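Side-chain contact in MXIH (Shigella flexneri, PDB 2CA5), which forms the needle of a type III secretion system, probably by polymerising helically into a hollow tube through which effector proteins pass: residues 32-37 against 48-53. Residues are numbered along the deposited sequence; the frame is centred on the assembly and turned at random.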
ATOM      1  N   LEU A  32     -13.398  -3.149  -4.517  1.00 15.90           N
ATOM      2  CA  LEU A  32     -14.491  -3.765  -3.770  1.00 16.16           C
ATOM      3  C   LEU A  32     -14.774  -2.972  -2.492  1.00 18.23           C
ATOM      4  O   LEU A  32     -15.921  -2.847  -2.067  1.00 17.24           O
ATOM      5  CB  LEU A  32     -14.175  -5.233  -3.441  1.00 16.86           C
ATOM      6  CG  LEU A  32     -14.155  -6.200  -4.639  1.00 22.94           C
ATOM      7  CD1 LEU A  32     -14.239  -7.644  -4.167  1.00 23.96           C
ATOM      8  CD2 LEU A  32     -15.270  -5.903  -5.618  1.00 25.69           C
ATOM      9  N   ALA A  33     -13.730  -2.410  -1.894  1.00 14.62           N
ATOM     10  CA  ALA A  33     -13.921  -1.591  -0.694  1.00 14.41           C
ATOM     11  C   ALA A  33     -14.663  -0.308  -1.077  1.00 17.16           C
ATOM     12  O   ALA A  33     -15.531   0.170  -0.345  1.00 16.89           O
ATOM     13  CB  ALA A  33     -12.578  -1.271  -0.048  1.00 14.99           C
ATOM     14  N   LEU A  34     -14.339   0.237  -2.243  1.00 14.27           N
ATOM     15  CA  LEU A  34     -15.005   1.456  -2.703  1.00 14.11           C
ATOM     16  C   LEU A  34     -16.476   1.146  -2.966  1.00 18.57           C
ATOM     17  O   LEU A  34     -17.362   1.928  -2.636  1.00 18.85           O
ATOM     18  CB  LEU A  34     -14.340   1.989  -3.982  1.00 13.37           C
ATOM     19  CG  LEU A  34     -14.861   3.338  -4.508  1.00 17.32           C
ATOM     20  CD1 LEU A  34     -14.593   4.479  -3.514  1.00 16.25           C
ATOM     21  CD2 LEU A  34     -14.269   3.662  -5.878  1.00 18.42           C
ATOM     22  N   ASP A  35     -16.721  -0.021  -3.549  1.00 15.67           N
ATOM     23  CA  ASP A  35     -18.071  -0.457  -3.877  1.00 15.55           C
ATOM     24  C   ASP A  35     -18.957  -0.547  -2.637  1.00 18.27           C
ATOM     25  O   ASP A  35     -20.109  -0.114  -2.651  1.00 17.38           O
ATOM     26  CB  ASP A  35     -18.010  -1.814  -4.585  1.00 18.21           C
ATOM     27  CG  ASP A  35     -19.370  -2.298  -5.042  1.00 31.36           C
ATOM     28  OD1 ASP A  35     -19.923  -1.704  -5.993  1.00 31.43           O
ATOM     29  OD2 ASP A  35     -19.879  -3.270  -4.446  1.00 37.74           O
ATOM     30  N   LYS A  36     -18.423  -1.109  -1.560  1.00 15.07           N
ATOM     31  CA  LYS A  36     -19.198  -1.232  -0.328  1.00 15.49           C
ATOM     32  C   LYS A  36     -19.526   0.142   0.238  1.00 18.53           C
ATOM     33  O   LYS A  36     -20.646   0.403   0.675  1.00 17.83           O
ATOM     34  CB  LYS A  36     -18.439  -2.061   0.714  1.00 18.29           C
ATOM     35  CG  LYS A  36     -18.309  -3.529   0.335  1.00 30.96           C
ATOM     36  CD  LYS A  36     -17.724  -4.350   1.469  1.00 41.94           C
ATOM     37  CE  LYS A  36     -17.610  -5.810   1.056  1.00 56.96           C
ATOM     38  NZ  LYS A  36     -16.928  -5.954  -0.264  1.00 66.97           N
ATOM     39  N   LEU A  37     -18.535   1.019   0.220  1.00 15.24           N
ATOM     40  CA  LEU A  37     -18.695   2.382   0.727  1.00 14.95           C
ATOM     41  C   LEU A  37     -19.715   3.144  -0.134  1.00 18.89           C
ATOM     42  O   LEU A  37     -20.524   3.921   0.377  1.00 18.30           O
ATOM     43  CB  LEU A  37     -17.336   3.104   0.656  1.00 14.53           C
ATOM     44  CG  LEU A  37     -17.315   4.595   1.025  1.00 18.42           C
ATOM     45  CD1 LEU A  37     -17.869   4.800   2.429  1.00 18.18           C
ATOM     46  CD2 LEU A  37     -15.892   5.155   0.909  1.00 17.45           C
ATOM     47  N   ALA A  48     -13.572   3.666   6.943  1.00 16.90           N
ATOM     48  CA  ALA A  48     -12.285   3.323   7.550  1.00 16.56           C
ATOM     49  C   ALA A  48     -11.615   2.192   6.787  1.00 19.22           C
ATOM     50  O   ALA A  48     -10.403   2.183   6.623  1.00 18.72           O
ATOM     51  CB  ALA A  48     -12.466   2.933   9.023  1.00 17.56           C
ATOM     52  N   GLU A  49     -12.403   1.221   6.343  1.00 16.33           N
ATOM     53  CA  GLU A  49     -11.848   0.103   5.592  1.00 15.99           C
ATOM     54  C   GLU A  49     -11.299   0.560   4.239  1.00 18.70           C
ATOM     55  O   GLU A  49     -10.267   0.070   3.786  1.00 18.26           O
ATOM     56  CB  GLU A  49     -12.885  -1.011   5.419  1.00 17.37           C
ATOM     57  CG  GLU A  49     -13.030  -1.888   6.670  1.00 26.94           C
ATOM     58  CD  GLU A  49     -14.146  -2.912   6.558  1.00 42.26           C
ATOM     59  OE1 GLU A  49     -14.684  -3.112   5.446  1.00 33.55           O
ATOM     60  OE2 GLU A  49     -14.488  -3.520   7.594  1.00 38.12           O
ATOM     61  N   TYR A  50     -11.995   1.487   3.587  1.00 14.95           N
ATOM     62  CA  TYR A  50     -11.517   1.986   2.301  1.00 14.63           C
ATOM     63  C   TYR A  50     -10.224   2.777   2.499  1.00 18.97           C
ATOM     64  O   TYR A  50      -9.256   2.607   1.753  1.00 18.77           O
ATOM     65  CB  TYR A  50     -12.570   2.840   1.577  1.00 14.85           C
ATOM     66  CG  TYR A  50     -12.023   3.410   0.286  1.00 15.32           C
ATOM     67  CD1 TYR A  50     -11.803   2.592  -0.809  1.00 16.22           C
ATOM     68  CD2 TYR A  50     -11.568   4.729   0.221  1.00 16.22           C
ATOM     69  CE1 TYR A  50     -11.233   3.082  -1.960  1.00 16.47           C
ATOM     70  CE2 TYR A  50     -10.969   5.229  -0.936  1.00 16.01           C
ATOM     71  CZ  TYR A  50     -10.806   4.394  -2.017  1.00 19.65           C
ATOM     72  OH  TYR A  50     -10.212   4.856  -3.164  1.00 17.85           O
ATOM     73  N   GLN A  51     -10.202   3.612   3.532  1.00 16.46           N
ATOM     74  CA  GLN A  51      -9.020   4.407   3.859  1.00 17.25           C
ATOM     75  C   GLN A  51      -7.848   3.481   4.124  1.00 20.93           C
ATOM     76  O   GLN A  51      -6.738   3.724   3.670  1.00 20.19           O
ATOM     77  CB  GLN A  51      -9.261   5.267   5.117  1.00 18.81           C
ATOM     78  CG  GLN A  51     -10.176   6.469   4.907  1.00 22.54           C
ATOM     79  CD  GLN A  51     -10.607   7.128   6.216  1.00 34.55           C
ATOM     80  OE1 GLN A  51     -10.538   6.528   7.286  1.00 31.86           O
ATOM     81  NE2 GLN A  51     -11.090   8.355   6.122  1.00 25.76           N
ATOM     82  N   SER A  52      -8.091   2.436   4.905  1.00 18.54           N
ATOM     83  CA  SER A  52      -7.029   1.496   5.241  1.00 19.10           C
ATOM     84  C   SER A  52      -6.502   0.787   3.987  1.00 22.61           C
ATOM     85  O   SER A  52      -5.293   0.629   3.800  1.00 22.36           O
ATOM     86  CB  SER A  52      -7.518   0.487   6.287  1.00 23.24           C
ATOM     87  OG  SER A  52      -6.625  -0.606   6.400  1.00 34.53           O
ATOM     88  N   LYS A  53      -7.406   0.399   3.097  1.00 18.16           N
ATOM     89  CA  LYS A  53      -6.976  -0.256   1.868  1.00 17.79           C
ATOM     90  C   LYS A  53      -6.182   0.702   0.981  1.00 21.42           C
ATOM     91  O   LYS A  53      -5.183   0.316   0.366  1.00 20.60           O
ATOM     92  CB  LYS A  53      -8.169  -0.835   1.108  1.00 20.14           C
ATOM     93  CG  LYS A  53      -7.782  -1.652  -0.109  1.00 27.16           C
ATOM     94  CD  LYS A  53      -6.903  -2.847   0.258  1.00 30.60           C
ATOM     95  CE  LYS A  53      -7.608  -3.800   1.213  1.00 36.69           C
ATOM     96  NZ  LYS A  53      -6.808  -5.043   1.441  1.00 41.13           N
TER
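Helix segments 32-37 and 48-53 run antiparallel, their axes at 159° and 8.9 Å apart at the closest, with Ala33 and Tyr50 facing each other at a CA-CA distance of 5.2 Å. So close a pass between backbones suits alanine: its lone methyl, CB of Ala33, meets the edge of the Tyr50 ring, 4.0 Å from CD1. With CG anti to the backbone N (chi1 177°), the tyrosine ring slants past the flank of helix 22-39, and its CD1 comes within 3.7 Å of the backbone N of Leu34. Leu34 runs beside the ring, and its branched end lets a methyl, CD1, reach over one face toward the rim in a CH-pi contact, 4.2 Å from the centroid of Tyr50, while its CB touches CE1 of the same ring at 3.9 Å. One turn after Ala33, Leu37, with the reach that alanine lacks, crosses Tyr50 at about a right angle and brings CD2 to 4.1 Å from the tyrosine CB. No hydrogen bond joins the segments; apolar packing holds this surface contact, and the flat aromatic suits it by offering an edge to Ala33 and a face to Leu34. It belongs to the helical hairpin of the needle subunit, where helix 22-39 folds back on the first part of the longer helix 44-79; Tyr50 also packs on Leu30, and Lys53 extends the pairing through a salt bridge to Glu29.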